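Local coordinates for protein glycoside hydrolase family 31 (Trueperella pyogenes, PDB 5I0F) that degrades cycloalternan, a cyclic oligosaccharide of glucose, passing through a covalent glycosyl-enzyme intermediate, at residues I24-Q29 and S129-E134; L167-D172 and A216-E221; A288-W293 and Y510-S515; D343-P348 and T360-G365; T692-G697 and E706-G711. One frame throughout, in Å; residues are numbered along the deposited sequence.

Overall arrangement
Interaction 3 lies nearest the centre of the chain, in the TIM barrel, and is built of packed side chains with no direct hydrogen bond across it. Interaction 4 belongs to the same barrel domain, but in a long loop at the surface, and relies on paired backbone bonds. Interactions 1 and 2 both reach the six-stranded antiparallel sheet of the N-terminal half, at strands 130-132 and 160-168. The first couples it to a loop by backbone bonds; the second combines an apolar pair with a carboxylate and an ordered water. Interaction 5, in the C-terminal domain, is a mostly backbone crossing at glycines, about 27 Å from interaction 2 between centres.

Interaction 1: I24-Q29 and S129-E134; sequences IPIAGQ and SHWSAE. With CA (calcium ion), chain F.
Ile26 and Ser129 form a single beta bridge that ties loop 24-29 of the N-terminal domain to the chain at edge strand 130-132. This is the tight part of the contact. Ser129 N donates to Pro25 O at 2.9 Å, and Ala27 N donates back to Ser129 O at 2.9 Å. Between these two bonds, Ile26 CA comes 3.5 Å from Ser129 O in a CA-H...O contact. The buried hydroxymethyl of Ser129 is drawn into the same spot: OG lies beside its own backbone N (chi1 -69°), 3.7 Å from Ile24 CG2. Water 1 gives a hydrogen to Pro25 O and accepts one from Ser129 OG.

Farther out the packing slackens. On the solvent side, away from the bridge, Ala133 O binds a calcium ion at 2.5 Å together with five waters. Beyond Ile26 the loop reverses in a type II turn, with Gly28 at positive phi. Trp131, which has Lys164 as a cation-pi partner, meets this side of the loop mainly through Ile26 CD1, 4.3 Å from Trp131 NE1. Water links the rest: water 2 accepts weakly from Gln29 NE2 and sits at the indole edge, in the ring plane, 3.1 Å from Trp131 NE1.

Interaction 2: L167-D172 and A216-E221; sequences LRIEGD and AQVVNE
Asp172 meets Asn220 and Glu221 where strands 160-168 and 212-219, from the two sheets of the beta-sandwich that precedes the family 31 barrel, have run out into loops. The side chain of Asp172 is best read from its root. CB lies beside the carboxylate end of Glu221, 4.0 Å from Glu221 OE1. With chi1 at 67°, CG is placed between the backbone N and carbonyl carbon of its own residue, which carries the carboxylate across to segment 216-221, alongside Asn220 CB. At the tip the two oxygens divide the work. OD2 accepts from Glu221 N at 3.1 Å in a nearly straight bond (167° at the hydrogen), met from above the carboxylate plane, and also touches Asn220 CB at 3.5 Å. OD1 turns to water 8, which donates to it at 2.8 Å and to Glu170 OE1 at 2.7 Å, so the water joins two acidic groups.

Glu221 returns the contact by laying CG 3.4 Å from Asp172 O. Its OE2 is held by His174 NE2, which probably eases having a second carboxylate so near Asp172. Asn220 OD1 is likewise occupied, by Arg224 N. Deeper between the sheets, the polar chemistry gives way to branched aliphatics: Ile169 CD1 rests 4.1 Å from Val218 CG1.

Interaction 3: A288-W293 and Y510-S515; sequences AEMPEW and YPVTFS
Pro291 is the main bump of this contact, its ring touching two aromatic side chains. The flat of the proline lies over a face of Tyr510: Pro291 CD stands 3.8 Å from the ring centroid, 25° off the normal, a CH-pi contact. CB and CG of the proline continue along the same face, above the CD2 side of the tyrosine. The CG corner of Pro291 abuts a face of Trp293, 3.3 Å above the plane and offset toward the rim. The phenol is also met at its edge, where Glu289 O lies in the ring plane 3.7 Å from Tyr510 CD1.

The next bump is Val512. Its CG2 methyl projects into the hollow bounded by Pro291 CD, the sulfur of Met290 and the far end of the indole, with Trp293 CH2 at 3.7 Å and Met290 SD at 4.0 Å. Met290 starts out pointing away, but its chain bends at chi2 (-71°) and brings the methyl back, placing CE 3.5 Å from Pro511 O and 4.1 Å from Pro511 CG. No direct hydrogen bond crosses here; water 9 donates to Met290 O and is only weakly linked to Tyr510 OH. Interlocking of this kind, between the lead-in to strand 297-300 and the lead-in to strand 513-515, belongs to the N-terminal end of a TIM barrel, the end away from the sugar-binding side.

Interaction 4: D343-P348 and T360-G365; sequences DARYVP and TYPSDG
Arg345 and Thr360 face each other as an antiparallel hydrogen-bonded pair, and their backbones satisfy one another. Arg345 N donates to Thr360 O at 2.8 Å, and Thr360 N donates to Arg345 O at 2.9 Å; both bonds are close to straight, 171° and 170° at the hydrogen. Water 10 lies 2.7 Å from Thr360 OG1 and adds a weak bond to Arg345 O. On the flank, Gly365 N gives its hydrogen to Pro362 O at 3.0 Å, closing a type I turn. Asp343 OD2 passes 3.5 Å from Gly365 CA to accept from Ala366 N just beyond. The rest is packing: Ala344 CB sits 3.5 Å from Tyr361 CE1, and Pro362 CD is pressed close to Asp343 O. All of this lies within one long surface loop, which leaves the C-terminal end of barrel strand 326-329 and returns to helix 370-379.

Interaction 5: T692-G697 and E706-G711; sequences TYLPEG and EVSEGG
In the C-terminal beta domain, strands 689-694 and 707-709 belong to different sheets, and their ends cross where Gly710 and Gly711 run past Leu694 to Gly697. Gly711 N donates to Leu694 O at 2.8 Å, bent to 137° at the hydrogen and arriving from above the carbonyl plane. Gly710 N makes a weak bond to Gly697 O. Between them Gly710 CA approaches Pro695 O to 3.2 Å, a CA-H...O contact; that carbonyl also accepts from Trp699 NE1. Side chains fill in around the crossing. Leu694 CD1 packs on Ser708 CB at 3.7 Å, while the Tyr693 ring brings CE1 to 3.9 Å from Gly711 C, its hydroxyl being held by Asp661. Glu696 starts away from the facing segment, then folds back through chi2 (-77°) so that OE2 lies 3.5 Å from Gly711 CA. The chemistry is thus largely main chain to main chain: Gly710, with no side chain to keep the segments apart, lets the carbonyls of Leu694, Pro695 and Gly697 close directly on the backbone opposite.

Interaction 1: I24-Q29 and S129-E134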
# COMPACT_ATOMS: atom_id res chain seq x y z
N ILE A 24 -2.17 25.44 3.24
CA ILE A 24 -3.26 26.34 2.79
C ILE A 24 -3.61 27.21 4.02
O ILE A 24 -4.30 26.75 4.93
CB ILE A 24 -4.51 25.54 2.33
CG1 ILE A 24 -4.17 24.60 1.15
CG2 ILE A 24 -5.68 26.47 1.98
CD1 ILE A 24 -3.66 25.30 -0.10
N PRO A 25 -3.10 28.47 4.06
CA PRO A 25 -3.31 29.31 5.23
C PRO A 25 -4.79 29.61 5.53
O PRO A 25 -5.58 29.84 4.60
CB PRO A 25 -2.56 30.60 4.88
CG PRO A 25 -1.52 30.17 3.90
CD PRO A 25 -2.20 29.12 3.08
N ILE A 26 -5.15 29.57 6.82
CA ILE A 26 -6.52 29.81 7.27
C ILE A 26 -6.52 31.08 8.12
O ILE A 26 -5.79 31.18 9.10
CB ILE A 26 -7.10 28.58 8.02
CG1 ILE A 26 -7.20 27.40 7.05
CG2 ILE A 26 -8.47 28.89 8.61
CD1 ILE A 26 -7.78 26.13 7.63
N ALA A 27 -7.35 32.05 7.73
CA ALA A 27 -7.51 33.31 8.47
C ALA A 27 -7.91 33.04 9.92
O ALA A 27 -8.71 32.14 10.19
CB ALA A 27 -8.56 34.19 7.81
N GLY A 28 -7.34 33.81 10.84
CA GLY A 28 -7.64 33.68 12.27
C GLY A 28 -6.91 32.56 13.01
O GLY A 28 -7.02 32.48 14.23
N GLN A 29 -6.19 31.70 12.29
CA GLN A 29 -5.40 30.62 12.89
C GLN A 29 -3.93 31.04 12.80
O GLN A 29 -3.61 32.01 12.12
CB GLN A 29 -5.57 29.32 12.12
CG GLN A 29 -6.92 28.64 12.24
CD GLN A 29 -6.88 27.21 11.71
OE1 GLN A 29 -5.82 26.66 11.35
NE2 GLN A 29 -8.05 26.59 11.66
N SER A 129 -7.64 31.60 3.62
CA SER A 129 -8.90 30.94 3.41
C SER A 129 -9.78 31.02 4.66
O SER A 129 -9.28 31.25 5.77
CB SER A 129 -8.67 29.46 3.05
OG SER A 129 -8.08 29.33 1.77
N HIS A 130 -11.08 30.85 4.46
CA HIS A 130 -12.04 30.73 5.55
C HIS A 130 -13.12 29.73 5.16
O HIS A 130 -13.33 29.46 3.97
CB HIS A 130 -12.65 32.09 5.92
CG HIS A 130 -13.56 32.67 4.87
ND1 HIS A 130 -13.08 33.37 3.78
CD2 HIS A 130 -14.90 32.68 4.77
CE1 HIS A 130 -14.10 33.77 3.04
NE2 HIS A 130 -15.21 33.37 3.62
N TRP A 131 -13.78 29.18 6.16
CA TRP A 131 -14.86 28.21 5.94
C TRP A 131 -16.17 28.95 5.71
O TRP A 131 -16.55 29.81 6.49
CB TRP A 131 -14.99 27.23 7.11
CG TRP A 131 -13.85 26.27 7.23
CD1 TRP A 131 -12.81 26.34 8.13
CD2 TRP A 131 -13.61 25.10 6.44
NE1 TRP A 131 -11.96 25.30 7.94
CE2 TRP A 131 -12.41 24.52 6.92
CE3 TRP A 131 -14.30 24.48 5.38
CZ2 TRP A 131 -11.88 23.33 6.37
CZ3 TRP A 131 -13.77 23.30 4.84
CH2 TRP A 131 -12.57 22.74 5.34
N SER A 132 -16.85 28.61 4.61
CA SER A 132 -18.10 29.26 4.23
C SER A 132 -19.22 28.24 4.12
O SER A 132 -19.06 27.18 3.49
CB SER A 132 -17.93 29.98 2.89
OG SER A 132 -19.15 30.57 2.47
N ALA A 133 -20.36 28.59 4.73
CA ALA A 133 -21.60 27.82 4.61
C ALA A 133 -22.45 28.28 3.42
O ALA A 133 -23.56 27.77 3.24
CB ALA A 133 -22.41 27.95 5.89
N GLU A 134 -21.94 29.21 2.61
CA GLU A 134 -22.65 29.63 1.39
C GLU A 134 -22.60 28.48 0.40
O GLU A 134 -21.69 27.65 0.46
CB GLU A 134 -22.00 30.87 0.76
CG GLU A 134 -21.83 32.08 1.66
CD GLU A 134 -23.11 32.64 2.23
OE1 GLU A 134 -24.18 32.53 1.58
OE2 GLU A 134 -23.04 33.21 3.34
CA CA F . -25.00 25.79 3.19
O HOH W 1 -5.33 29.78 1.86
O HOH W 2 -9.58 24.68 9.81
O HOH W 3 -22.66 25.24 2.19
O HOH W 4 -24.00 24.31 4.59
O HOH W 5 -26.53 23.93 3.12
O HOH W 6 -26.46 27.43 2.11
O HOH W 7 -25.79 26.85 5.16

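Interaction 2: L167-D172 and A216-E221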
# COMPACT_ATOMS: atom_id res chain seq x y z
N LEU A 167 -22.32 12.80 7.45
CA LEU A 167 -23.34 11.78 7.32
C LEU A 167 -23.76 11.28 8.70
O LEU A 167 -22.93 11.14 9.62
CB LEU A 167 -22.80 10.59 6.53
CG LEU A 167 -22.12 10.87 5.20
CD1 LEU A 167 -21.65 9.54 4.63
CD2 LEU A 167 -23.06 11.55 4.23
N ARG A 168 -25.05 10.98 8.83
CA ARG A 168 -25.59 10.46 10.08
C ARG A 168 -25.27 8.96 10.27
O ARG A 168 -25.43 8.18 9.34
CB ARG A 168 -27.10 10.69 10.10
CG ARG A 168 -27.76 10.40 11.45
CD ARG A 168 -29.18 10.95 11.52
NE ARG A 168 -30.02 10.29 10.54
CZ ARG A 168 -30.54 9.07 10.66
NH1 ARG A 168 -31.29 8.59 9.66
NH2 ARG A 168 -30.37 8.32 11.76
N ILE A 169 -24.87 8.58 11.47
CA ILE A 169 -24.68 7.16 11.85
C ILE A 169 -25.51 6.91 13.09
O ILE A 169 -25.64 7.78 13.94
CB ILE A 169 -23.17 6.82 12.06
CG1 ILE A 169 -22.96 5.35 12.42
CG2 ILE A 169 -22.51 7.69 13.13
CD1 ILE A 169 -21.51 4.89 12.26
N GLU A 170 -26.09 5.71 13.17
CA GLU A 170 -26.97 5.30 14.28
C GLU A 170 -26.21 4.47 15.32
O GLU A 170 -25.12 3.95 15.06
CB GLU A 170 -28.20 4.56 13.74
CG GLU A 170 -29.02 5.47 12.82
CD GLU A 170 -30.35 4.88 12.36
OE1 GLU A 170 -30.59 3.68 12.55
OE2 GLU A 170 -31.16 5.64 11.79
N GLY A 171 -26.79 4.39 16.51
CA GLY A 171 -26.11 3.89 17.71
C GLY A 171 -25.56 2.47 17.64
O GLY A 171 -24.53 2.18 18.26
N ASP A 172 -26.22 1.61 16.88
CA ASP A 172 -25.75 0.23 16.74
C ASP A 172 -24.96 -0.03 15.45
O ASP A 172 -24.75 -1.20 15.09
CB ASP A 172 -26.93 -0.73 16.80
CG ASP A 172 -27.87 -0.60 15.61
OD1 ASP A 172 -28.03 0.53 15.06
OD2 ASP A 172 -28.45 -1.65 15.25
N ALA A 216 -16.61 3.18 2.49
CA ALA A 216 -16.87 2.30 3.64
C ALA A 216 -18.32 1.85 3.64
O ALA A 216 -19.19 2.51 3.09
CB ALA A 216 -16.54 3.02 4.95
N GLN A 217 -18.56 0.71 4.27
CA GLN A 217 -19.91 0.23 4.51
C GLN A 217 -20.24 0.41 5.98
O GLN A 217 -19.34 0.43 6.84
CB GLN A 217 -20.11 -1.22 4.04
CG GLN A 217 -19.26 -2.28 4.68
CD GLN A 217 -18.45 -3.06 3.63
OE1 GLN A 217 -18.97 -3.89 2.90
NE2 GLN A 217 -17.16 -2.76 3.56
N VAL A 218 -21.53 0.61 6.25
CA VAL A 218 -22.00 0.91 7.59
C VAL A 218 -23.08 -0.11 7.87
O VAL A 218 -24.08 -0.18 7.14
CB VAL A 218 -22.56 2.33 7.68
CG1 VAL A 218 -22.98 2.63 9.12
CG2 VAL A 218 -21.55 3.38 7.19
N VAL A 219 -22.88 -0.92 8.90
CA VAL A 219 -23.68 -2.13 9.11
C VAL A 219 -24.30 -2.06 10.49
O VAL A 219 -23.60 -1.83 11.47
CB VAL A 219 -22.81 -3.40 8.98
CG1 VAL A 219 -23.68 -4.65 9.05
CG2 VAL A 219 -22.06 -3.37 7.66
N ASN A 220 -25.62 -2.25 10.57
CA ASN A 220 -26.33 -2.25 11.86
C ASN A 220 -26.43 -3.67 12.41
O ASN A 220 -26.01 -4.62 11.76
CB ASN A 220 -27.68 -1.51 11.79
CG ASN A 220 -28.80 -2.30 11.10
OD1 ASN A 220 -28.74 -3.52 10.93
ND2 ASN A 220 -29.86 -1.58 10.77
N GLU A 221 -27.00 -3.80 13.60
CA GLU A 221 -27.04 -5.09 14.29
C GLU A 221 -28.32 -5.87 14.02
O GLU A 221 -28.51 -6.94 14.60
CB GLU A 221 -26.77 -4.87 15.78
CG GLU A 221 -25.32 -4.44 16.00
CD GLU A 221 -24.94 -4.23 17.45
OE1 GLU A 221 -25.81 -4.31 18.31
OE2 GLU A 221 -23.74 -3.97 17.72
O HOH W 8 -29.58 1.15 12.81

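Interaction 3: A288-W293 and Y510-S515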
# COMPACT_ATOMS: atom_id res chain seq x y z
N ALA A 288 -10.65 -10.05 -11.32
CA ALA A 288 -10.46 -10.84 -12.54
C ALA A 288 -10.47 -12.34 -12.22
O ALA A 288 -10.16 -12.73 -11.09
CB ALA A 288 -9.09 -10.46 -13.13
N GLU A 289 -10.77 -13.18 -13.21
CA GLU A 289 -10.52 -14.63 -13.10
C GLU A 289 -9.00 -14.90 -13.00
O GLU A 289 -8.20 -14.24 -13.68
CB GLU A 289 -11.04 -15.39 -14.31
CG GLU A 289 -12.56 -15.34 -14.56
CD GLU A 289 -12.89 -14.85 -15.95
OE1 GLU A 289 -13.66 -15.47 -16.66
OE2 GLU A 289 -12.36 -13.80 -16.33
N MET A 290 -8.63 -15.89 -12.19
CA MET A 290 -7.21 -16.24 -11.99
C MET A 290 -6.99 -17.73 -12.18
O MET A 290 -7.91 -18.51 -12.02
CB MET A 290 -6.75 -15.81 -10.59
CG MET A 290 -6.55 -14.32 -10.42
SD MET A 290 -5.09 -13.76 -11.33
CE MET A 290 -5.43 -12.04 -11.56
N PRO A 291 -5.76 -18.13 -12.54
CA PRO A 291 -5.45 -19.54 -12.70
C PRO A 291 -5.31 -20.24 -11.35
O PRO A 291 -4.93 -19.59 -10.36
CB PRO A 291 -4.13 -19.53 -13.45
CG PRO A 291 -3.47 -18.26 -13.03
CD PRO A 291 -4.55 -17.28 -12.69
N GLU A 292 -5.60 -21.54 -11.31
CA GLU A 292 -5.58 -22.29 -10.03
C GLU A 292 -4.23 -22.31 -9.32
O GLU A 292 -4.16 -22.44 -8.09
CB GLU A 292 -6.11 -23.72 -10.19
CG GLU A 292 -5.37 -24.63 -11.19
CD GLU A 292 -4.03 -25.17 -10.69
OE1 GLU A 292 -3.95 -25.55 -9.49
OE2 GLU A 292 -3.05 -25.25 -11.51
N TRP A 293 -3.14 -22.20 -10.08
CA TRP A 293 -1.79 -22.26 -9.48
C TRP A 293 -1.48 -21.12 -8.51
O TRP A 293 -0.54 -21.26 -7.72
CB TRP A 293 -0.67 -22.40 -10.53
CG TRP A 293 -0.63 -21.36 -11.67
CD1 TRP A 293 -1.12 -21.52 -12.94
CD2 TRP A 293 -0.03 -20.05 -11.64
NE1 TRP A 293 -0.86 -20.40 -13.70
CE2 TRP A 293 -0.22 -19.48 -12.92
CE3 TRP A 293 0.65 -19.31 -10.67
CZ2 TRP A 293 0.25 -18.21 -13.25
CZ3 TRP A 293 1.12 -18.03 -11.00
CH2 TRP A 293 0.91 -17.50 -12.28
N TYR A 510 -2.39 -15.07 -18.04
CA TYR A 510 -3.19 -14.45 -16.99
C TYR A 510 -2.46 -13.22 -16.39
O TYR A 510 -1.24 -13.23 -16.31
CB TYR A 510 -3.44 -15.43 -15.85
CG TYR A 510 -4.53 -16.43 -16.11
CD1 TYR A 510 -5.84 -16.16 -15.72
CD2 TYR A 510 -4.26 -17.65 -16.69
CE1 TYR A 510 -6.85 -17.09 -15.93
CE2 TYR A 510 -5.26 -18.58 -16.91
CZ TYR A 510 -6.55 -18.29 -16.53
OH TYR A 510 -7.53 -19.23 -16.74
N PRO A 511 -3.21 -12.19 -15.96
CA PRO A 511 -2.60 -10.95 -15.47
C PRO A 511 -2.21 -11.08 -14.00
O PRO A 511 -2.77 -10.42 -13.11
CB PRO A 511 -3.73 -9.93 -15.66
CG PRO A 511 -4.98 -10.75 -15.41
CD PRO A 511 -4.68 -12.07 -16.09
N VAL A 512 -1.24 -11.94 -13.75
CA VAL A 512 -0.79 -12.22 -12.41
C VAL A 512 0.26 -11.16 -12.05
O VAL A 512 1.46 -11.34 -12.30
CB VAL A 512 -0.28 -13.66 -12.27
CG1 VAL A 512 0.21 -13.89 -10.85
CG2 VAL A 512 -1.40 -14.65 -12.59
N THR A 513 -0.21 -10.04 -11.52
CA THR A 513 0.63 -9.07 -10.83
C THR A 513 0.43 -9.21 -9.32
O THR A 513 -0.63 -9.64 -8.88
CB THR A 513 0.32 -7.62 -11.25
OG1 THR A 513 -1.06 -7.29 -10.97
CG2 THR A 513 0.58 -7.45 -12.71
N PHE A 514 1.44 -8.83 -8.55
CA PHE A 514 1.44 -9.00 -7.09
C PHE A 514 1.96 -7.66 -6.55
O PHE A 514 3.17 -7.39 -6.65
CB PHE A 514 2.37 -10.17 -6.76
CG PHE A 514 2.35 -10.66 -5.32
CD1 PHE A 514 1.18 -11.02 -4.69
CD2 PHE A 514 3.55 -10.83 -4.64
CE1 PHE A 514 1.19 -11.51 -3.39
CE2 PHE A 514 3.58 -11.35 -3.35
CZ PHE A 514 2.40 -11.68 -2.71
N SER A 515 1.06 -6.86 -5.98
CA SER A 515 1.32 -5.46 -5.57
C SER A 515 1.04 -5.25 -4.09
O SER A 515 0.34 -6.04 -3.50
CB SER A 515 0.42 -4.49 -6.35
OG SER A 515 0.52 -4.71 -7.74
O HOH W 9 -9.69 -18.84 -14.25

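Interaction 4: D343-P348 and T360-G365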
# COMPACT_ATOMS: atom_id res chain seq x y z
N ASP A 343 24.62 -10.18 -14.94
CA ASP A 343 25.75 -10.76 -15.73
C ASP A 343 25.47 -11.08 -17.20
O ASP A 343 26.39 -11.52 -17.90
CB ASP A 343 26.38 -12.00 -15.04
CG ASP A 343 26.98 -11.68 -13.68
OD1 ASP A 343 27.44 -10.53 -13.46
OD2 ASP A 343 26.98 -12.59 -12.82
N ALA A 344 24.26 -10.87 -17.69
CA ALA A 344 23.98 -11.10 -19.11
C ALA A 344 24.81 -10.15 -19.95
O ALA A 344 25.06 -9.02 -19.53
CB ALA A 344 22.48 -10.92 -19.41
N ARG A 345 25.25 -10.62 -21.10
CA ARG A 345 26.02 -9.82 -22.06
C ARG A 345 25.19 -9.54 -23.31
O ARG A 345 24.39 -10.37 -23.74
CB ARG A 345 27.33 -10.53 -22.42
CG ARG A 345 28.22 -10.79 -21.20
CD ARG A 345 29.59 -11.31 -21.55
NE ARG A 345 30.39 -10.28 -22.21
CZ ARG A 345 31.51 -10.50 -22.92
NH1 ARG A 345 32.14 -9.46 -23.48
NH2 ARG A 345 32.00 -11.72 -23.10
N TYR A 346 25.43 -8.38 -23.91
CA TYR A 346 24.61 -7.89 -25.01
C TYR A 346 25.29 -6.69 -25.67
O TYR A 346 26.15 -6.04 -25.07
CB TYR A 346 23.22 -7.47 -24.50
CG TYR A 346 23.31 -6.54 -23.31
CD1 TYR A 346 23.37 -7.04 -22.00
CD2 TYR A 346 23.40 -5.16 -23.48
CE1 TYR A 346 23.49 -6.20 -20.90
CE2 TYR A 346 23.52 -4.30 -22.38
CZ TYR A 346 23.56 -4.83 -21.10
OH TYR A 346 23.68 -4.01 -20.02
N VAL A 347 24.85 -6.40 -26.89
CA VAL A 347 25.25 -5.21 -27.61
C VAL A 347 24.38 -4.04 -27.09
O VAL A 347 23.17 -4.22 -26.91
CB VAL A 347 25.06 -5.49 -29.12
CG1 VAL A 347 25.07 -4.22 -29.94
CG2 VAL A 347 26.11 -6.49 -29.59
N PRO A 348 24.99 -2.86 -26.84
CA PRO A 348 24.25 -1.63 -26.48
C PRO A 348 23.12 -1.25 -27.47
O PRO A 348 23.32 -1.37 -28.68
CB PRO A 348 25.33 -0.54 -26.53
CG PRO A 348 26.63 -1.24 -26.38
CD PRO A 348 26.44 -2.63 -26.91
N THR A 360 23.60 -13.12 -24.25
CA THR A 360 24.43 -14.28 -23.97
C THR A 360 24.68 -14.31 -22.47
O THR A 360 24.95 -13.27 -21.86
CB THR A 360 25.77 -14.16 -24.70
OG1 THR A 360 25.52 -14.00 -26.09
CG2 THR A 360 26.60 -15.41 -24.53
N TYR A 361 24.58 -15.50 -21.89
CA TYR A 361 24.64 -15.66 -20.43
C TYR A 361 25.91 -16.45 -20.11
O TYR A 361 26.02 -17.61 -20.50
CB TYR A 361 23.37 -16.36 -19.92
CG TYR A 361 22.10 -15.59 -20.22
CD1 TYR A 361 21.68 -14.55 -19.40
CD2 TYR A 361 21.31 -15.90 -21.34
CE1 TYR A 361 20.52 -13.85 -19.67
CE2 TYR A 361 20.16 -15.18 -21.63
CZ TYR A 361 19.77 -14.15 -20.78
OH TYR A 361 18.64 -13.44 -21.05
N PRO A 362 26.88 -15.82 -19.42
CA PRO A 362 28.13 -16.53 -19.14
C PRO A 362 27.92 -17.77 -18.28
O PRO A 362 27.17 -17.71 -17.29
CB PRO A 362 28.97 -15.51 -18.36
CG PRO A 362 28.34 -14.19 -18.60
CD PRO A 362 26.89 -14.46 -18.86
N SER A 363 28.59 -18.87 -18.61
CA SER A 363 28.49 -20.08 -17.79
C SER A 363 28.89 -19.85 -16.33
O SER A 363 28.32 -20.48 -15.46
CB SER A 363 29.29 -21.24 -18.40
OG SER A 363 30.68 -20.97 -18.31
N ASP A 364 29.82 -18.93 -16.06
CA ASP A 364 30.21 -18.60 -14.68
C ASP A 364 29.46 -17.40 -14.03
O ASP A 364 29.81 -16.99 -12.93
CB ASP A 364 31.74 -18.41 -14.57
CG ASP A 364 32.27 -17.23 -15.38
OD1 ASP A 364 31.54 -16.68 -16.24
OD2 ASP A 364 33.45 -16.86 -15.18
N GLY A 365 28.44 -16.87 -14.70
CA GLY A 365 27.66 -15.75 -14.17
C GLY A 365 26.55 -16.18 -13.23
O GLY A 365 26.35 -17.37 -12.98
O HOH W 10 24.84 -11.51 -26.83

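Interaction 5: T692-G697 and E706-G711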
# COMPACT_ATOMS: atom_id res chain seq x y z
N THR A 692 -13.62 -19.69 20.12
CA THR A 692 -14.22 -19.18 18.91
C THR A 692 -15.72 -18.94 19.13
O THR A 692 -16.39 -19.78 19.73
CB THR A 692 -13.99 -20.23 17.79
OG1 THR A 692 -12.58 -20.39 17.61
CG2 THR A 692 -14.60 -19.83 16.48
N TYR A 693 -16.24 -17.80 18.67
CA TYR A 693 -17.69 -17.60 18.62
C TYR A 693 -18.25 -18.25 17.37
O TYR A 693 -17.82 -17.92 16.24
CB TYR A 693 -18.11 -16.11 18.71
CG TYR A 693 -19.63 -15.98 18.61
CD1 TYR A 693 -20.45 -16.39 19.67
CD2 TYR A 693 -20.24 -15.52 17.44
CE1 TYR A 693 -21.84 -16.33 19.58
CE2 TYR A 693 -21.62 -15.43 17.35
CZ TYR A 693 -22.41 -15.84 18.41
OH TYR A 693 -23.77 -15.78 18.29
N LEU A 694 -19.21 -19.16 17.55
CA LEU A 694 -19.93 -19.77 16.43
C LEU A 694 -21.28 -19.09 16.29
O LEU A 694 -22.04 -19.02 17.26
CB LEU A 694 -20.17 -21.27 16.66
CG LEU A 694 -18.94 -22.14 16.82
CD1 LEU A 694 -19.38 -23.56 17.15
CD2 LEU A 694 -18.07 -22.09 15.57
N PRO A 695 -21.60 -18.60 15.09
CA PRO A 695 -22.96 -18.10 14.85
C PRO A 695 -23.97 -19.24 14.67
O PRO A 695 -23.57 -20.40 14.62
CB PRO A 695 -22.81 -17.25 13.58
CG PRO A 695 -21.56 -17.69 12.93
CD PRO A 695 -20.72 -18.45 13.91
N GLU A 696 -25.25 -18.91 14.56
CA GLU A 696 -26.33 -19.91 14.53
C GLU A 696 -26.13 -20.92 13.40
O GLU A 696 -25.60 -20.58 12.34
CB GLU A 696 -27.71 -19.24 14.37
CG GLU A 696 -28.16 -18.35 15.52
CD GLU A 696 -28.66 -19.12 16.74
OE1 GLU A 696 -29.49 -20.06 16.61
OE2 GLU A 696 -28.22 -18.76 17.86
N GLY A 697 -26.56 -22.15 13.65
CA GLY A 697 -26.38 -23.28 12.73
C GLY A 697 -25.49 -24.32 13.38
O GLY A 697 -24.96 -24.09 14.47
N GLU A 706 -15.91 -33.34 15.28
CA GLU A 706 -16.81 -33.05 16.40
C GLU A 706 -17.82 -31.95 16.04
O GLU A 706 -17.45 -30.88 15.51
CB GLU A 706 -16.01 -32.60 17.62
CG GLU A 706 -16.77 -32.63 18.94
CD GLU A 706 -16.19 -31.72 20.01
OE1 GLU A 706 -15.15 -31.04 19.78
OE2 GLU A 706 -16.79 -31.66 21.09
N VAL A 707 -19.09 -32.20 16.32
CA VAL A 707 -20.17 -31.28 15.98
C VAL A 707 -20.49 -30.36 17.16
O VAL A 707 -20.56 -30.81 18.30
CB VAL A 707 -21.43 -32.03 15.51
CG1 VAL A 707 -22.57 -31.05 15.21
CG2 VAL A 707 -21.12 -32.87 14.29
N SER A 708 -20.68 -29.07 16.87
CA SER A 708 -21.04 -28.08 17.89
C SER A 708 -22.29 -27.32 17.45
O SER A 708 -22.44 -26.99 16.27
CB SER A 708 -19.91 -27.06 18.08
OG SER A 708 -18.71 -27.67 18.54
N GLU A 709 -23.16 -27.00 18.41
CA GLU A 709 -24.30 -26.12 18.18
C GLU A 709 -23.84 -24.66 18.11
O GLU A 709 -23.05 -24.21 18.94
CB GLU A 709 -25.34 -26.28 19.30
CG GLU A 709 -26.60 -25.44 19.13
CD GLU A 709 -27.63 -25.75 20.19
OE1 GLU A 709 -27.45 -25.29 21.34
OE2 GLU A 709 -28.62 -26.45 19.89
N GLY A 710 -24.39 -23.92 17.16
CA GLY A 710 -24.05 -22.52 16.96
C GLY A 710 -24.80 -21.62 17.92
O GLY A 710 -25.70 -22.06 18.64
N GLY A 711 -24.40 -20.35 17.91
CA GLY A 711 -24.92 -19.33 18.82
C GLY A 711 -24.23 -19.32 20.17
O GLY A 711 -24.79 -18.80 21.12